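Local coordinates for Abbfa_003403 (Acinetobacter baumannii, PDB 4ZXH), which is a four-domain nonribosomal peptide synthetase that probably activates an amino acid, loads it on its carrier domain, condenses it with an acyl group and releases the product, at residues 664-669 / 689-694; 1065-1070 / 1091-1096. One frame throughout, in Å; residues are numbered along the deposited sequence.

Contact 1 (664-669 / 689-694); sequences LAITTY and HVCPRE
The flat groups that meet here are peptide units, and that of H689 is flanked on both sides: L664 CD1 and A665 CB, each 3.7 Å from H689 O, stand on opposite sides of its carbonyl plane, beyond the oxygen. Between them A665 N donates to H689 O at 2.9 Å, tilted 19° out of the carbonyl plane toward the A665 CB side. One residue on, C691 N donates to A665 O at 3.0 Å, this time in the carbonyl plane. The two bonds join parallel strands 662-665 and 687-690 of a beta-alpha-beta unit in the adenylation domain, an ANL-superfamily fold.

H689 touches L664 with CB, and its side chain also meets I711 and K709. A leucine suits position 664 because its branches also reach L702, Y705 and L706 of helix 699-709, while the small A665 lets helix 674-679, through E677 and L678, lie close on the other face. At the end of the pairing, R540 holds both segments: its NE bonds C691 O, and NH2 reaches A665 O weakly. The backbone points C691 CB toward 664-669, a compact methylene on which two branched residues converge. L664, with CG anti to the backbone N (chi1 -173°), brings CD1 to 3.7 Å from C691 CB, and I666 CG2 approaches the same C691 CB to 4.0 Å.

Contact 2 (1065-1070 / 1091-1096); sequences QPLWLF and RTLRAI
R1094 lays its aliphatic chain across the W1068 indole. R1094 CB sits over one face, 4.1 Å from the centroid of the W1068 six-membered ring in a CH-pi contact, and the extended chain carries R1094 CD to 3.7 Å from W1068 CH2. The guanidinium is turned 52° from the indole, meeting W1068 CZ2 at its own edge rather than stacking. An arginine fits because its long methylene chain runs over the six-membered end of the indole while its NE forms a salt bridge with E1057; the indole NE1 in turn bonds Q1126. On the same face of the sheet, I1096 lies alongside F1070, with I1096 CD1 3.9 Å from F1070 CE1.

The opposite face is aliphatic: L1067 CB meets L1093 CD2 at 3.8 Å, and L1069 faces the slim A1095. Between the faces, R1094 straddles W1068 with its backbone, giving its N-H to L1067 O at 3.0 Å and accepting from L1069 N at 2.7 Å. F1070 also packs on helix 1138-1152, which begins in the probable nucleophile elbow. In this beta-alpha-beta unit, 1093-1096 lies between antiparallel edge strand 1055-1057 and 1067-1070, with 1131-1136 next, as in the alpha/beta-hydrolase fold of thioesterases.

From the N terminus the chain first builds the condensation domain and enters the adenylation region, where contact 1 closes a short loop: strand 662-665 leads through helix 674-679 back to strand 687-690, beside its starting point. The chain then finishes the adenylation domain, passes the carrier domain and reaches the thioesterase, where contact 2 closes a similar loop around helix 1081-1086. The two loops are in series, neither nesting nor crossing. The centres of contact 1 and contact 2 are about 78 Å apart, on opposite sides of the chain's centre. The nearest atoms of contact 1 and contact 2 are about 67 Å apart. Each ties adjacent parallel strands within one domain's sheet, and neither joins one domain to another.

Contact 1 (664-669 / 689-694)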
ATOM      1  N   LEU A 664       9.966  39.914  -4.530  1.00 39.96           N
ATOM      2  CA  LEU A 664      10.576  39.759  -3.218  1.00 41.97           C
ATOM      3  C   LEU A 664      11.687  38.723  -3.257  1.00 42.22           C
ATOM      4  O   LEU A 664      11.424  37.518  -3.290  1.00 48.21           O
ATOM      5  CB  LEU A 664       9.543  39.367  -2.173  1.00 43.49           C
ATOM      6  CG  LEU A 664      10.100  39.346  -0.750  1.00 40.05           C
ATOM      7  CD1 LEU A 664      10.525  40.746  -0.332  1.00 38.63           C
ATOM      8  CD2 LEU A 664       9.087  38.767   0.237  1.00 37.51           C
ATOM      9  N   ALA A 665      12.927  39.205  -3.252  1.00 36.61           N
ATOM     10  CA  ALA A 665      14.095  38.344  -3.251  1.00 33.86           C
ATOM     11  C   ALA A 665      14.460  37.843  -1.838  1.00 40.73           C
ATOM     12  O   ALA A 665      14.857  38.623  -0.968  1.00 35.42           O
ATOM     13  CB  ALA A 665      15.251  39.073  -3.864  1.00 29.28           C
ATOM     14  N   ILE A 666      14.338  36.533  -1.623  1.00 44.30           N
ATOM     15  CA  ILE A 666      14.545  35.947  -0.297  1.00 44.49           C
ATOM     16  C   ILE A 666      15.668  34.929  -0.264  1.00 39.41           C
ATOM     17  O   ILE A 666      16.105  34.523   0.800  1.00 42.88           O
ATOM     18  CB  ILE A 666      13.286  35.240   0.210  1.00 37.66           C
ATOM     19  CG1 ILE A 666      13.002  34.023  -0.652  1.00 38.57           C
ATOM     20  CG2 ILE A 666      12.092  36.162   0.143  1.00 33.75           C
ATOM     21  CD1 ILE A 666      11.687  33.398  -0.324  1.00 47.80           C
ATOM     22  N   THR A 667      16.114  34.497  -1.434  1.00 37.03           N
ATOM     23  CA  THR A 667      17.073  33.408  -1.518  1.00 33.56           C
ATOM     24  C   THR A 667      18.501  33.910  -1.379  1.00 34.15           C
ATOM     25  O   THR A 667      18.889  34.883  -2.043  1.00 37.33           O
ATOM     26  CB  THR A 667      16.925  32.670  -2.851  1.00 30.10           C
ATOM     27  OG1 THR A 667      15.549  32.330  -3.050  1.00 38.91           O
ATOM     28  CG2 THR A 667      17.766  31.412  -2.884  1.00 23.07           C
ATOM     29  N   THR A 668      19.277  33.239  -0.526  1.00 26.28           N
ATOM     30  CA  THR A 668      20.711  33.491  -0.433  1.00 32.42           C
ATOM     31  C   THR A 668      21.391  33.559  -1.805  1.00 35.56           C
ATOM     32  O   THR A 668      21.073  32.791  -2.715  1.00 42.44           O
ATOM     33  CB  THR A 668      21.431  32.420   0.406  1.00 32.43           C
ATOM     34  OG1 THR A 668      22.847  32.590   0.254  1.00 43.23           O
ATOM     35  CG2 THR A 668      21.069  31.041  -0.048  1.00 22.65           C
ATOM     36  N   TYR A 669      22.334  34.481  -1.955  1.00 31.00           N
ATOM     37  CA  TYR A 669      23.017  34.630  -3.234  1.00 30.07           C
ATOM     38  C   TYR A 669      24.067  33.542  -3.394  1.00 30.11           C
ATOM     39  O   TYR A 669      24.730  33.451  -4.429  1.00 37.04           O
ATOM     40  CB  TYR A 669      23.653  36.010  -3.364  1.00 30.08           C
ATOM     41  CG  TYR A 669      24.721  36.287  -2.333  1.00 36.65           C
ATOM     42  CD1 TYR A 669      26.063  36.061  -2.617  1.00 34.62           C
ATOM     43  CD2 TYR A 669      24.391  36.792  -1.076  1.00 30.46           C
ATOM     44  CE1 TYR A 669      27.050  36.324  -1.668  1.00 31.62           C
ATOM     45  CE2 TYR A 669      25.368  37.047  -0.130  1.00 29.47           C
ATOM     46  CZ  TYR A 669      26.695  36.810  -0.431  1.00 26.23           C
ATOM     47  OH  TYR A 669      27.660  37.071   0.510  1.00 25.03           O
ATOM     48  N   HIS A 689      12.773  43.978  -4.219  1.00 42.47           N
ATOM     49  CA  HIS A 689      12.748  44.095  -2.769  1.00 43.10           C
ATOM     50  C   HIS A 689      13.741  43.099  -2.174  1.00 47.22           C
ATOM     51  O   HIS A 689      13.497  41.886  -2.166  1.00 45.97           O
ATOM     52  CB  HIS A 689      11.339  43.854  -2.231  1.00 40.68           C
ATOM     53  CG  HIS A 689      10.341  44.857  -2.715  1.00 48.80           C
ATOM     54  ND1 HIS A 689       9.918  45.920  -1.945  1.00 58.05           N
ATOM     55  CD2 HIS A 689       9.704  44.977  -3.903  1.00 52.55           C
ATOM     56  CE1 HIS A 689       9.057  46.645  -2.635  1.00 62.99           C
ATOM     57  NE2 HIS A 689       8.912  46.096  -3.828  1.00 59.57           N
ATOM     58  N   VAL A 690      14.878  43.604  -1.705  1.00 44.18           N
ATOM     59  CA  VAL A 690      15.847  42.736  -1.051  1.00 41.32           C
ATOM     60  C   VAL A 690      15.384  42.453   0.375  1.00 47.45           C
ATOM     61  O   VAL A 690      15.398  43.328   1.242  1.00 53.39           O
ATOM     62  CB  VAL A 690      17.255  43.339  -1.045  1.00 31.15           C
ATOM     63  CG1 VAL A 690      18.217  42.386  -0.383  1.00 29.81           C
ATOM     64  CG2 VAL A 690      17.704  43.622  -2.455  1.00 30.48           C
ATOM     65  N   CYS A 691      14.954  41.217   0.600  1.00 44.88           N
ATOM     66  CA  CYS A 691      14.362  40.825   1.871  1.00 40.63           C
ATOM     67  C   CYS A 691      15.413  40.475   2.913  1.00 43.93           C
ATOM     68  O   CYS A 691      16.218  39.564   2.704  1.00 45.94           O
ATOM     69  CB  CYS A 691      13.428  39.633   1.672  1.00 34.69           C
ATOM     70  SG  CYS A 691      12.539  39.186   3.162  1.00 47.87           S
ATOM     71  N   PRO A 692      15.401  41.185   4.051  1.00 48.55           N
ATOM     72  CA  PRO A 692      16.357  40.871   5.117  1.00 49.24           C
ATOM     73  C   PRO A 692      16.196  39.422   5.545  1.00 52.90           C
ATOM     74  O   PRO A 692      15.113  38.842   5.460  1.00 59.99           O
ATOM     75  CB  PRO A 692      15.976  41.831   6.247  1.00 42.57           C
ATOM     76  CG  PRO A 692      15.118  42.868   5.606  1.00 49.36           C
ATOM     77  CD  PRO A 692      14.425  42.205   4.466  1.00 52.16           C
ATOM     78  N   ARG A 693      17.287  38.835   5.990  1.00 50.99           N
ATOM     79  CA  ARG A 693      17.312  37.413   6.216  1.00 49.59           C
ATOM     80  C   ARG A 693      16.436  37.047   7.396  1.00 58.04           C
ATOM     81  O   ARG A 693      15.785  36.004   7.387  1.00 64.15           O
ATOM     82  CB  ARG A 693      18.746  36.959   6.429  1.00 52.13           C
ATOM     83  CG  ARG A 693      18.891  35.515   6.701  1.00 57.13           C
ATOM     84  CD  ARG A 693      20.341  35.200   6.906  1.00 67.39           C
ATOM     85  NE  ARG A 693      20.529  33.808   7.298  1.00 80.34           N
ATOM     86  CZ  ARG A 693      20.666  33.406   8.557  1.00 87.27           C
ATOM     87  NH1 ARG A 693      20.635  34.298   9.545  1.00 85.84           N
ATOM     88  NH2 ARG A 693      20.831  32.113   8.822  1.00 89.17           N
ATOM     89  N   GLU A 694      16.393  37.913   8.403  1.00 60.76           N
ATOM     90  CA  GLU A 694      15.586  37.619   9.586  1.00 65.76           C
ATOM     91  C   GLU A 694      14.098  37.588   9.257  1.00 65.80           C
ATOM     92  O   GLU A 694      13.329  36.910   9.925  1.00 71.69           O
ATOM     93  CB  GLU A 694      15.857  38.630  10.707  1.00 77.77           C
ATOM     94  CG  GLU A 694      17.096  38.302  11.544  1.00 92.30           C
ATOM     95  CD  GLU A 694      17.580  39.469  12.399  1.00108.61           C
ATOM     96  OE1 GLU A 694      16.954  40.551  12.358  1.00118.51           O
ATOM     97  OE2 GLU A 694      18.591  39.298  13.118  1.00108.91           O
TER

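Contact 2 (1065-1070 / 1091-1096)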
ATOM      1  N   GLN A1065     -16.872 -36.270  28.458  1.00 53.17           N
ATOM      2  CA  GLN A1065     -17.108 -35.336  29.557  1.00 38.78           C
ATOM      3  C   GLN A1065     -16.188 -34.119  29.551  1.00 33.70           C
ATOM      4  O   GLN A1065     -14.972 -34.242  29.633  1.00 41.10           O
ATOM      5  CB  GLN A1065     -16.969 -36.068  30.886  1.00 39.06           C
ATOM      6  CG  GLN A1065     -17.300 -35.229  32.100  1.00 41.63           C
ATOM      7  CD  GLN A1065     -17.063 -35.998  33.368  1.00 50.41           C
ATOM      8  OE1 GLN A1065     -15.957 -36.499  33.606  1.00 45.01           O
ATOM      9  NE2 GLN A1065     -18.112 -36.148  34.171  1.00 37.69           N
ATOM     10  N   PRO A1066     -16.786 -32.933  29.467  1.00 34.15           N
ATOM     11  CA  PRO A1066     -16.090 -31.649  29.546  1.00 35.37           C
ATOM     12  C   PRO A1066     -15.746 -31.313  30.981  1.00 31.35           C
ATOM     13  O   PRO A1066     -16.332 -31.875  31.900  1.00 35.33           O
ATOM     14  CB  PRO A1066     -17.119 -30.635  29.014  1.00 29.86           C
ATOM     15  CG  PRO A1066     -18.384 -31.404  28.771  1.00 40.18           C
ATOM     16  CD  PRO A1066     -18.244 -32.760  29.410  1.00 37.83           C
ATOM     17  N   LEU A1067     -14.821 -30.385  31.162  1.00 32.22           N
ATOM     18  CA  LEU A1067     -14.585 -29.775  32.457  1.00 32.63           C
ATOM     19  C   LEU A1067     -15.144 -28.364  32.398  1.00 33.04           C
ATOM     20  O   LEU A1067     -14.797 -27.609  31.495  1.00 37.52           O
ATOM     21  CB  LEU A1067     -13.090 -29.760  32.792  1.00 29.56           C
ATOM     22  CG  LEU A1067     -12.652 -28.883  33.957  1.00 23.22           C
ATOM     23  CD1 LEU A1067     -13.422 -29.289  35.197  1.00 26.76           C
ATOM     24  CD2 LEU A1067     -11.157 -29.002  34.183  1.00 22.62           C
ATOM     25  N   TRP A1068     -16.026 -28.021  33.333  1.00 28.99           N
ATOM     26  CA  TRP A1068     -16.596 -26.676  33.411  1.00 24.86           C
ATOM     27  C   TRP A1068     -15.849 -25.838  34.428  1.00 27.89           C
ATOM     28  O   TRP A1068     -15.625 -26.273  35.567  1.00 29.95           O
ATOM     29  CB  TRP A1068     -18.067 -26.721  33.798  1.00 29.03           C
ATOM     30  CG  TRP A1068     -18.937 -27.365  32.793  1.00 34.16           C
ATOM     31  CD1 TRP A1068     -19.278 -28.678  32.730  1.00 33.22           C
ATOM     32  CD2 TRP A1068     -19.592 -26.723  31.689  1.00 34.74           C
ATOM     33  NE1 TRP A1068     -20.108 -28.900  31.652  1.00 43.08           N
ATOM     34  CE2 TRP A1068     -20.313 -27.712  30.999  1.00 37.66           C
ATOM     35  CE3 TRP A1068     -19.637 -25.409  31.221  1.00 32.32           C
ATOM     36  CZ2 TRP A1068     -21.069 -27.429  29.867  1.00 36.46           C
ATOM     37  CZ3 TRP A1068     -20.387 -25.130  30.093  1.00 32.51           C
ATOM     38  CH2 TRP A1068     -21.096 -26.132  29.432  1.00 34.63           C
ATOM     39  N   LEU A1069     -15.482 -24.628  34.017  1.00 31.43           N
ATOM     40  CA  LEU A1069     -14.787 -23.695  34.891  1.00 25.56           C
ATOM     41  C   LEU A1069     -15.591 -22.418  35.084  1.00 22.99           C
ATOM     42  O   LEU A1069     -16.191 -21.903  34.151  1.00 24.22           O
ATOM     43  CB  LEU A1069     -13.401 -23.380  34.334  1.00 22.54           C
ATOM     44  CG  LEU A1069     -12.500 -24.622  34.191  1.00 27.59           C
ATOM     45  CD1 LEU A1069     -11.281 -24.336  33.360  1.00 19.04           C
ATOM     46  CD2 LEU A1069     -12.090 -25.200  35.548  1.00 30.93           C
ATOM     47  N   PHE A1070     -15.591 -21.897  36.301  1.00 24.15           N
ATOM     48  CA  PHE A1070     -16.397 -20.731  36.590  1.00 22.29           C
ATOM     49  C   PHE A1070     -15.575 -19.541  37.033  1.00 21.58           C
ATOM     50  O   PHE A1070     -14.594 -19.683  37.758  1.00 22.21           O
ATOM     51  CB  PHE A1070     -17.420 -21.092  37.638  1.00 23.22           C
ATOM     52  CG  PHE A1070     -18.199 -22.286  37.275  1.00 26.50           C
ATOM     53  CD1 PHE A1070     -19.249 -22.187  36.369  1.00 28.45           C
ATOM     54  CD2 PHE A1070     -17.866 -23.522  37.793  1.00 23.70           C
ATOM     55  CE1 PHE A1070     -19.976 -23.302  36.004  1.00 23.85           C
ATOM     56  CE2 PHE A1070     -18.590 -24.640  37.440  1.00 23.50           C
ATOM     57  CZ  PHE A1070     -19.643 -24.529  36.538  1.00 27.12           C
ATOM     58  N   ARG A1091      -9.502 -33.409  26.416  1.00 35.28           N
ATOM     59  CA  ARG A1091     -10.604 -32.999  27.264  1.00 38.82           C
ATOM     60  C   ARG A1091     -11.133 -31.646  26.811  1.00 38.52           C
ATOM     61  O   ARG A1091     -10.387 -30.662  26.755  1.00 41.66           O
ATOM     62  CB  ARG A1091     -10.182 -32.927  28.742  1.00 35.70           C
ATOM     63  CG  ARG A1091     -11.363 -32.918  29.728  1.00 30.73           C
ATOM     64  CD  ARG A1091     -10.932 -32.465  31.099  1.00 30.89           C
ATOM     65  NE  ARG A1091      -9.793 -33.231  31.598  1.00 27.95           N
ATOM     66  CZ  ARG A1091      -9.915 -34.301  32.370  1.00 31.18           C
ATOM     67  NH1 ARG A1091     -11.128 -34.731  32.728  1.00 33.93           N
ATOM     68  NH2 ARG A1091      -8.832 -34.937  32.787  1.00 30.67           N
ATOM     69  N   THR A1092     -12.416 -31.619  26.467  1.00 34.50           N
ATOM     70  CA  THR A1092     -13.152 -30.380  26.273  1.00 31.25           C
ATOM     71  C   THR A1092     -13.141 -29.553  27.567  1.00 32.29           C
ATOM     72  O   THR A1092     -13.391 -30.083  28.656  1.00 29.34           O
ATOM     73  CB  THR A1092     -14.607 -30.668  25.837  1.00 33.74           C
ATOM     74  OG1 THR A1092     -14.598 -31.459  24.636  1.00 32.03           O
ATOM     75  CG2 THR A1092     -15.398 -29.377  25.621  1.00 28.51           C
ATOM     76  N   LEU A1093     -12.803 -28.269  27.437  1.00 33.15           N
ATOM     77  CA  LEU A1093     -12.836 -27.305  28.539  1.00 25.82           C
ATOM     78  C   LEU A1093     -13.752 -26.143  28.180  1.00 29.82           C
ATOM     79  O   LEU A1093     -13.625 -25.543  27.096  1.00 30.62           O
ATOM     80  CB  LEU A1093     -11.459 -26.741  28.842  1.00 28.91           C
ATOM     81  CG  LEU A1093     -10.332 -27.722  28.997  1.00 40.10           C
ATOM     82  CD1 LEU A1093      -9.041 -26.920  29.136  1.00 39.77           C
ATOM     83  CD2 LEU A1093     -10.625 -28.577  30.215  1.00 45.65           C
ATOM     84  N   ARG A1094     -14.653 -25.816  29.099  1.00 24.08           N
ATOM     85  CA  ARG A1094     -15.557 -24.695  28.923  1.00 22.31           C
ATOM     86  C   ARG A1094     -15.521 -23.858  30.177  1.00 23.56           C
ATOM     87  O   ARG A1094     -15.421 -24.385  31.279  1.00 31.97           O
ATOM     88  CB  ARG A1094     -16.970 -25.180  28.635  1.00 25.05           C
ATOM     89  CG  ARG A1094     -17.025 -26.169  27.501  1.00 31.88           C
ATOM     90  CD  ARG A1094     -18.422 -26.291  26.934  1.00 35.22           C
ATOM     91  NE  ARG A1094     -18.419 -27.005  25.667  1.00 34.11           N
ATOM     92  CZ  ARG A1094     -18.982 -28.187  25.495  1.00 42.02           C
ATOM     93  NH1 ARG A1094     -19.598 -28.768  26.515  1.00 46.39           N
ATOM     94  NH2 ARG A1094     -18.941 -28.776  24.306  1.00 47.26           N
ATOM     95  N   ALA A1095     -15.575 -22.549  30.004  1.00 23.48           N
ATOM     96  CA  ALA A1095     -15.465 -21.625  31.119  1.00 31.15           C
ATOM     97  C   ALA A1095     -16.605 -20.645  31.005  1.00 33.67           C
ATOM     98  O   ALA A1095     -17.076 -20.369  29.897  1.00 34.39           O
ATOM     99  CB  ALA A1095     -14.111 -20.890  31.115  1.00 17.92           C
ATOM    100  N   ILE A1096     -17.053 -20.122  32.140  1.00 25.32           N
ATOM    101  CA  ILE A1096     -18.201 -19.239  32.129  1.00 20.79           C
ATOM    102  C   ILE A1096     -17.889 -17.883  32.740  1.00 26.11           C
ATOM    103  O   ILE A1096     -17.525 -17.783  33.912  1.00 29.98           O
ATOM    104  CB  ILE A1096     -19.369 -19.879  32.859  1.00 22.71           C
ATOM    105  CG1 ILE A1096     -19.790 -21.148  32.112  1.00 28.27           C
ATOM    106  CG2 ILE A1096     -20.512 -18.890  32.994  1.00 25.71           C
ATOM    107  CD1 ILE A1096     -21.092 -21.752  32.581  1.00 33.98           C
TER